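Local coordinates for protein putative peptidase (Clostridium acetobutylicum, PDB 3K9T) that binds one zinc ion per subunit and probably serves in the biosynthesis of modified polysaccharides, with no peptidase activity expected despite its aminopeptidase-like domain, at residues 13-16 against 17-21; 42-45 against 46-49; 276-279 against 280-283; 348-351 against 352-356. One frame throughout, in Å; residues are numbered along the deposited sequence. Where two conformers were deposited one is given.

Contact 1 (13-16 against 17-21); sequences SETG and GEIYN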
# COMPACT_ATOMS: atom_id res chain seq x y z
N SER A 13 -21.94 -32.42 -3.33
CA SER A 13 -23.04 -32.41 -4.24
C SER A 13 -24.26 -33.06 -3.63
O SER A 13 -25.34 -32.48 -3.61
CB SER A 13 -22.70 -33.15 -5.52
OG SER A 13 -23.90 -33.57 -6.13
N GLU A 14 -24.10 -34.28 -3.16
CA GLU A 14 -25.18 -34.97 -2.49
C GLU A 14 -25.68 -34.17 -1.26
O GLU A 14 -26.88 -34.03 -1.05
CB GLU A 14 -24.70 -36.35 -2.08
CG GLU A 14 -25.71 -37.24 -1.36
CD GLU A 14 -25.10 -38.57 -0.94
OE1 GLU A 14 -24.78 -39.41 -1.82
OE2 GLU A 14 -24.92 -38.76 0.27
N THR A 15 -24.77 -33.64 -0.45
CA THR A 15 -25.17 -32.85 0.72
C THR A 15 -25.93 -31.57 0.33
O THR A 15 -26.84 -31.17 1.04
CB THR A 15 -23.97 -32.50 1.60
OG1 THR A 15 -23.26 -33.72 1.88
CG2 THR A 15 -24.39 -31.79 2.91
N GLY A 16 -25.56 -30.93 -0.79
CA GLY A 16 -26.30 -29.75 -1.26
C GLY A 16 -27.79 -30.09 -1.46
O GLY A 16 -28.71 -29.30 -1.17
N GLY A 17 -28.03 -31.29 -1.94
CA GLY A 17 -29.37 -31.79 -2.09
C GLY A 17 -30.10 -31.96 -0.78
O GLY A 17 -31.26 -31.59 -0.69
N GLU A 18 -29.42 -32.50 0.24
CA GLU A 18 -29.99 -32.71 1.58
C GLU A 18 -30.25 -31.36 2.25
O GLU A 18 -31.21 -31.19 2.98
CB GLU A 18 -29.04 -33.55 2.45
CG GLU A 18 -28.70 -34.94 1.86
CD GLU A 18 -27.79 -35.80 2.77
OE1 GLU A 18 -26.58 -35.53 2.74
OE2 GLU A 18 -28.28 -36.72 3.50
N ILE A 19 -29.36 -30.39 1.99
CA ILE A 19 -29.51 -29.04 2.54
C ILE A 19 -30.77 -28.43 1.92
O ILE A 19 -31.57 -27.83 2.63
CB ILE A 19 -28.27 -28.13 2.31
CG1 ILE A 19 -27.03 -28.69 3.05
CG2 ILE A 19 -28.55 -26.72 2.80
CD1 ILE A 19 -25.69 -28.02 2.62
N TYR A 20 -30.97 -28.64 0.61
CA TYR A 20 -32.17 -28.13 -0.08
C TYR A 20 -33.48 -28.68 0.53
O TYR A 20 -34.44 -27.94 0.78
CB TYR A 20 -32.15 -28.44 -1.58
CG TYR A 20 -33.47 -28.05 -2.19
CD1 TYR A 20 -33.77 -26.71 -2.43
CD2 TYR A 20 -34.46 -28.98 -2.40
CE1 TYR A 20 -35.00 -26.32 -2.92
CE2 TYR A 20 -35.69 -28.60 -2.90
CZ TYR A 20 -35.96 -27.27 -3.16
OH TYR A 20 -37.21 -26.89 -3.65
N ASN A 21 -33.49 -30.00 0.76
CA ASN A 21 -34.65 -30.70 1.31
C ASN A 21 -35.07 -30.19 2.68
O ASN A 21 -36.27 -30.14 2.97
CB ASN A 21 -34.39 -32.19 1.37
CG ASN A 21 -34.30 -32.84 0.00
OD1 ASN A 21 -34.75 -32.29 -1.00
ND2 ASN A 21 -33.71 -34.05 -0.04
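Thr15 and Ile19 meet one turn apart on the alpha-helix 12-26, in the N-terminal part of the aminopeptidase-like domain. The i to i+4 backbone bonding that defines the helix crosses the boundary four times, but not evenly. The bond from Ile19 N to Thr15 O is the shortest, at 2.8 Å. Tyr20 N to Gly16 O follows at 3.0 Å and Glu18 N to Glu14 O at 3.2 Å, whereas Gly17 N to Ser13 O is weak.

Charge gathers on the more exposed flank. Glu18 was modelled in two positions, and in one of them its OE1 comes within 4.4 Å of OE2 of Glu14; this like-charge approach is therefore doubtful. Glu14 OE2 is hydrogen-bonded by Asn11 ND2, a partner that does not depend on where Glu18 lies. Thr15 OG1 is turned back to bond Asn11 O one turn earlier, which ties both side chains to the start of the helix.

Apolar contact is concentrated on the buried flank, which is lined by Phe206 of helix 194-211 and Tyr343 of helix 336-355, placing the helix against two others of the domain. With OG1 of Thr15 beside the backbone N (chi1 -52°), CG2 falls anti to that N and lies along the helix toward CD1 of Ile19, 4.0 Å away. The ethyl branch of the same isoleucine passes beside a carbonyl already engaged by its own N-H, laying Ile19 CG1 against Thr15 O at 3.2 Å.

Contact 2 (42-45 against 46-49); sequences MDII and RKHI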
# COMPACT_ATOMS: atom_id res chain seq x y z
N MSE A 42 -37.11 -25.09 15.25
CA MSE A 42 -36.18 -25.75 16.16
C MSE A 42 -36.48 -27.25 16.24
O MSE A 42 -35.55 -28.07 16.41
CB MSE A 42 -36.27 -25.14 17.55
CG MSE A 42 -35.92 -23.66 17.60
SE MSE A 42 -34.11 -23.18 16.99
CE MSE A 42 -34.29 -21.19 17.04
N ASP A 43 -37.75 -27.64 16.16
CA ASP A 43 -38.05 -29.07 16.16
C ASP A 43 -37.42 -29.76 14.96
O ASP A 43 -36.84 -30.85 15.07
CB ASP A 43 -39.56 -29.34 16.16
CG ASP A 43 -40.22 -28.91 17.44
OD1 ASP A 43 -39.54 -28.89 18.47
OD2 ASP A 43 -41.42 -28.61 17.44
N ILE A 44 -37.56 -29.13 13.80
CA ILE A 44 -37.07 -29.72 12.56
C ILE A 44 -35.56 -29.77 12.59
O ILE A 44 -34.98 -30.79 12.24
CB ILE A 44 -37.63 -29.02 11.29
CG1 ILE A 44 -39.16 -29.28 11.23
CG2 ILE A 44 -36.87 -29.52 10.04
CD1 ILE A 44 -40.02 -28.30 10.44
N ILE A 45 -34.92 -28.69 13.04
CA ILE A 45 -33.47 -28.67 13.16
C ILE A 45 -33.00 -29.83 14.05
O ILE A 45 -31.97 -30.47 13.75
CB ILE A 45 -32.91 -27.32 13.70
CG1 ILE A 45 -33.16 -26.20 12.69
CG2 ILE A 45 -31.37 -27.46 13.96
CD1 ILE A 45 -33.12 -24.73 13.25
N ARG A 46 -33.75 -30.14 15.12
CA ARG A 46 -33.33 -31.16 16.08
C ARG A 46 -33.54 -32.55 15.54
O ARG A 46 -33.20 -33.50 16.19
CB ARG A 46 -33.98 -30.97 17.46
CG ARG A 46 -33.21 -29.91 18.31
CD ARG A 46 -33.86 -29.61 19.61
NE ARG A 46 -35.20 -29.11 19.39
CZ ARG A 46 -36.14 -28.99 20.33
NH1 ARG A 46 -35.91 -29.35 21.61
NH2 ARG A 46 -37.32 -28.51 19.97
N LYS A 47 -34.13 -32.68 14.35
CA LYS A 47 -34.12 -33.95 13.64
C LYS A 47 -32.75 -34.18 12.99
O LYS A 47 -32.45 -35.29 12.58
CB LYS A 47 -35.20 -34.02 12.57
CG LYS A 47 -36.59 -34.08 13.14
CD LYS A 47 -37.58 -34.53 12.10
CE LYS A 47 -37.95 -33.43 11.16
NZ LYS A 47 -38.84 -33.95 10.12
N HIS A 48 -31.91 -33.16 12.94
CA HIS A 48 -30.58 -33.28 12.35
C HIS A 48 -29.44 -33.15 13.37
O HIS A 48 -28.44 -33.86 13.27
CB HIS A 48 -30.41 -32.20 11.27
CG HIS A 48 -31.35 -32.37 10.12
ND1 HIS A 48 -30.99 -33.03 8.97
CD2 HIS A 48 -32.63 -31.98 9.95
CE1 HIS A 48 -32.01 -33.03 8.13
NE2 HIS A 48 -33.02 -32.39 8.69
N ILE A 49 -29.57 -32.20 14.29
CA ILE A 49 -28.53 -31.98 15.30
C ILE A 49 -29.18 -31.75 16.68
O ILE A 49 -30.35 -31.35 16.78
CB ILE A 49 -27.59 -30.76 14.94
CG1 ILE A 49 -28.37 -29.45 14.88
CG2 ILE A 49 -26.87 -31.00 13.64
CD1 ILE A 49 -27.53 -28.16 14.94
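A salt bridge of 2.7 Å joins Asp43 OD1 to Arg46 NH2. The carboxylate and guanidinium planes differ by only 23°, and OD1 lies at the guanidinium edge. A bend at chi3 (-59°) folds the arginine back over the end of helix 36-45, bringing NE to Met42 O at 3.2 Å with an N-H...O angle of 168°. Met42 O also accepts from Arg46 N, and the two donors reach it from opposite faces of the carbonyl plane; the NE bond and the salt bridge hold the guanidinium at two nitrogens.

The bonding pattern then records the C-terminal end of helix 36-45. Lys47 N turns to Ile44 O, an i to i+3 bond, while Ile45 O receives two N-H groups, His48 N at 2.8 Å and Ile49 N at 3.0 Å, before the chain leads on to strand 52-57 of the mixed sheet. The His48 ring presents its CD2 edge to Ile44 O at 3.5 Å, its ND1 being hydrogen-bonded with Lys209 of helix 194-211. Lys47 likewise sends its ammonium outward, to a salt bridge with Glu25 of helix 12-26.

Packing comes last. Ile45 and Ile49 lie side by side and point the same way, CG2 of Ile45 touching CG1 of Ile49 at 3.7 Å, and both reach Phe224 on strand 219-225.

Contact 3 (276-279 against 280-283); sequences VEKV and LMHC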
# COMPACT_ATOMS: atom_id res chain seq x y z
N VAL A 276 -10.47 -16.92 5.32
CA VAL A 276 -11.51 -16.95 4.29
C VAL A 276 -11.00 -16.40 2.93
O VAL A 276 -11.30 -16.98 1.90
CB VAL A 276 -12.83 -16.25 4.72
CG1 VAL A 276 -13.78 -16.12 3.50
CG2 VAL A 276 -13.48 -17.03 5.90
N GLU A 277 -10.21 -15.33 2.93
CA GLU A 277 -9.79 -14.76 1.63
C GLU A 277 -8.79 -15.69 0.93
O GLU A 277 -8.81 -15.79 -0.28
CB GLU A 277 -9.25 -13.34 1.77
CG GLU A 277 -10.32 -12.35 2.29
CD GLU A 277 -9.69 -11.08 2.84
OE1 GLU A 277 -8.73 -10.59 2.21
OE2 GLU A 277 -10.15 -10.58 3.89
N LYS A 278 -7.99 -16.43 1.71
CA LYS A 278 -7.04 -17.38 1.16
C LYS A 278 -7.74 -18.60 0.57
O LYS A 278 -7.28 -19.14 -0.44
CB LYS A 278 -6.02 -17.82 2.24
CG LYS A 278 -4.78 -18.57 1.70
CD LYS A 278 -4.04 -17.76 0.63
CE LYS A 278 -2.68 -18.38 0.34
NZ LYS A 278 -2.13 -18.01 -0.98
N VAL A 279 -8.84 -19.05 1.20
CA VAL A 279 -9.64 -20.14 0.63
C VAL A 279 -10.27 -19.68 -0.70
O VAL A 279 -10.15 -20.37 -1.74
CB VAL A 279 -10.70 -20.67 1.62
CG1 VAL A 279 -11.64 -21.63 0.92
CG2 VAL A 279 -10.04 -21.34 2.90
N LEU A 280 -10.88 -18.49 -0.71
CA LEU A 280 -11.52 -17.96 -1.94
C LEU A 280 -10.53 -17.78 -3.09
O LEU A 280 -10.80 -18.15 -4.26
CB LEU A 280 -12.22 -16.62 -1.65
CG LEU A 280 -13.45 -16.73 -0.71
CD1 LEU A 280 -13.89 -15.34 -0.27
CD2 LEU A 280 -14.63 -17.53 -1.35
N MSE A 281 -9.37 -17.24 -2.74
CA MSE A 281 -8.32 -16.95 -3.71
C MSE A 281 -7.95 -18.18 -4.58
O MSE A 281 -7.67 -18.08 -5.79
CB MSE A 281 -7.11 -16.45 -2.93
CG MSE A 281 -5.92 -16.13 -3.78
SE MSE A 281 -4.48 -15.41 -2.68
CE MSE A 281 -5.48 -14.09 -1.58
N HIS A 282 -7.96 -19.35 -3.96
CA HIS A 282 -7.50 -20.55 -4.62
C HIS A 282 -8.62 -21.51 -4.95
O HIS A 282 -8.38 -22.57 -5.44
CB HIS A 282 -6.45 -21.25 -3.77
CG HIS A 282 -5.18 -20.48 -3.67
ND1 HIS A 282 -4.23 -20.50 -4.67
CD2 HIS A 282 -4.70 -19.65 -2.71
CE1 HIS A 282 -3.22 -19.74 -4.32
NE2 HIS A 282 -3.47 -19.21 -3.14
N CYS A 283 -9.86 -21.10 -4.74
CA CYS A 283 -10.97 -22.01 -4.89
C CYS A 283 -11.41 -22.25 -6.34
O CYS A 283 -12.18 -23.14 -6.60
CB CYS A 283 -12.15 -21.54 -4.05
SG CYS A 283 -13.17 -20.26 -4.78
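Val276 and Leu280 form the tightly packed apolar flank of this stretch of helix 271-282; a second flank is polar, where the buried Lys278 meets His282, and exposed Met281 marks the solvent side. On the apolar flank the two aliphatic side chains run side by side in the same direction, CG1 of Val276 resting 3.9 Å from CD1 of Leu280. CG of Leu280 also lies 3.4 Å from Val276 O, a carbonyl bonded by Leu280 N at 3.0 Å. The following residue continues the i to i+4 series, Met281 N bonding Glu277 O at 2.9 Å.

The polar flank is built from longer side chains. Lys278 starts with CG opposite its backbone N (chi1 -166°) and bends at chi2, which turns the ammonium along the helix toward His282. NZ donates to His282 NE2 at 2.8 Å from close to the ring plane, 13° out of it; NE2 therefore acts as acceptor, consistent with a neutral imidazole whose proton is on ND1. Toward solvent the selenium of the selenomethionine Met281 flanks the lysine, SE being 3.9 Å from NZ. Regular bonding fades here, with His282 N turning to Val279 O at 3.3 Å.

Lys278 NZ also bonds Ala409 O and Met414 O and makes a cation-pi contact with Tyr410, linking this flank to the winged helix-turn-helix domain. The helix is the connection of a beta-alpha-beta unit between strands 260-263 and 287-290: Leu280 packs on Tyr262 and Tyr287 of those strands, while Val276 and Val279 face helix 336-355.

Contact 4 (348-351 against 352-356); sequences EVIY and TIENN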
# COMPACT_ATOMS: atom_id res chain seq x y z
N GLU A 348 -13.94 -25.96 4.05
CA GLU A 348 -12.54 -25.67 3.71
C GLU A 348 -11.99 -24.59 4.63
O GLU A 348 -10.81 -24.62 5.04
CB GLU A 348 -12.42 -25.21 2.25
CG GLU A 348 -10.97 -25.19 1.73
CD GLU A 348 -10.32 -26.54 1.78
OE1 GLU A 348 -11.03 -27.54 1.54
OE2 GLU A 348 -9.10 -26.62 2.07
N VAL A 349 -12.84 -23.62 4.94
CA VAL A 349 -12.50 -22.62 5.91
C VAL A 349 -12.16 -23.30 7.24
O VAL A 349 -11.12 -22.99 7.82
CB VAL A 349 -13.59 -21.57 6.05
CG1 VAL A 349 -13.41 -20.74 7.32
CG2 VAL A 349 -13.59 -20.71 4.81
N ILE A 350 -13.02 -24.23 7.68
CA ILE A 350 -12.88 -24.91 8.97
C ILE A 350 -11.64 -25.78 8.96
O ILE A 350 -10.87 -25.76 9.91
CB ILE A 350 -14.14 -25.71 9.38
CG1 ILE A 350 -15.28 -24.74 9.76
CG2 ILE A 350 -13.82 -26.64 10.54
CD1 ILE A 350 -16.71 -25.36 9.95
N TYR A 351 -11.43 -26.52 7.87
CA TYR A 351 -10.18 -27.26 7.69
C TYR A 351 -8.97 -26.32 7.84
O TYR A 351 -8.00 -26.69 8.48
CB TYR A 351 -10.14 -27.93 6.31
CG TYR A 351 -8.84 -28.64 5.96
CD1 TYR A 351 -7.72 -27.92 5.48
CD2 TYR A 351 -8.71 -30.01 6.09
CE1 TYR A 351 -6.54 -28.58 5.16
CE2 TYR A 351 -7.52 -30.68 5.75
CZ TYR A 351 -6.45 -29.96 5.29
OH TYR A 351 -5.28 -30.61 4.98
N THR A 352 -9.04 -25.12 7.29
CA THR A 352 -7.90 -24.18 7.38
C THR A 352 -7.70 -23.68 8.83
O THR A 352 -6.58 -23.62 9.35
CB THR A 352 -8.06 -23.00 6.38
OG1 THR A 352 -8.31 -23.52 5.07
CG2 THR A 352 -6.82 -22.13 6.34
N ILE A 353 -8.79 -23.34 9.48
CA ILE A 353 -8.76 -22.90 10.86
C ILE A 353 -8.07 -23.94 11.71
O ILE A 353 -7.21 -23.63 12.51
CB ILE A 353 -10.18 -22.69 11.41
CG1 ILE A 353 -10.83 -21.46 10.80
CG2 ILE A 353 -10.18 -22.59 12.96
CD1 ILE A 353 -12.34 -21.44 11.04
N GLU A 354 -8.47 -25.19 11.52
CA GLU A 354 -7.98 -26.29 12.35
C GLU A 354 -6.51 -26.64 12.12
O GLU A 354 -5.80 -26.92 13.06
CB GLU A 354 -8.83 -27.52 12.04
CG GLU A 354 -10.20 -27.47 12.63
CD GLU A 354 -10.21 -27.86 14.08
OE1 GLU A 354 -9.59 -28.88 14.40
OE2 GLU A 354 -10.84 -27.14 14.89
N ASN A 355 -6.08 -26.60 10.85
CA ASN A 355 -4.71 -26.97 10.47
C ASN A 355 -3.70 -25.82 10.33
O ASN A 355 -2.61 -26.05 9.81
CB ASN A 355 -4.73 -27.78 9.17
CG ASN A 355 -5.40 -29.13 9.33
OD1 ASN A 355 -4.97 -29.93 10.16
ND2 ASN A 355 -6.45 -29.39 8.54
N ASN A 356 -4.06 -24.62 10.77
CA ASN A 356 -3.16 -23.46 10.70
C ASN A 356 -2.14 -23.49 11.83
O ASN A 356 -2.16 -22.62 12.70
CB ASN A 356 -3.93 -22.13 10.74
CG ASN A 356 -3.04 -20.91 10.45
OD1 ASN A 356 -2.04 -21.05 9.76
ND2 ASN A 356 -3.41 -19.73 10.95
O HOH W 1 -7.49 -24.77 2.74
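Thr352 returns its hydroxyl to the carbonyl of Glu348 one turn back, a local contact buried in the final turns of alpha-helix 336-355, the last helix of the aminopeptidase-like domain. Thr352 OG1 donates to Glu348 O at 2.7 Å, and Thr352 N bonds the same oxygen at 2.9 Å from the opposite face of its plane. With OG1 beside the backbone N (chi1 -52°), the hydroxyl is placed for this reach. A water donates to both Thr352 OG1 and Glu348 OE2, bridging the two side chains, while Glu348 OE2 also pairs with Arg417 of the winged helix-turn-helix domain.

One turn apart along the helix, Val349 CG1 meets Ile353 CD1 at 3.9 Å. Glu354 directs its carboxylate away, to Tyr220 OH and the backbone N atoms of Lys217 and Tyr218.

Tyr351 O takes a bond from Asn355 N at 3.1 Å and a weak one from ND2, and the same ND2 sits over the tyrosine ring. The ring and amide planes are 61° apart, an approach that puts Asn355 ND2 3.1 Å above the centre of the Tyr351 ring.

How the contacts relate
From the N terminus the four contacts come strictly in series; each joins adjoining residues, so none encloses a long loop and none nests in or crosses another. Contact 1 lies within helix 12-26 and contact 2 at the end of the helix that follows; their centres are about 16 Å apart without touching, yet both face helix 194-211. Contacts 3 and 4 are far apart in sequence but meet directly: Val279 CG2 lies 3.5 Å from Thr352 OG1, and Val276 CG2 3.8 Å from Val349 CG2, joining helix 271-282 to helix 336-355. Contacts 2 and 3 occupy opposite sides of the chain's centre, about 31 Å apart between centres.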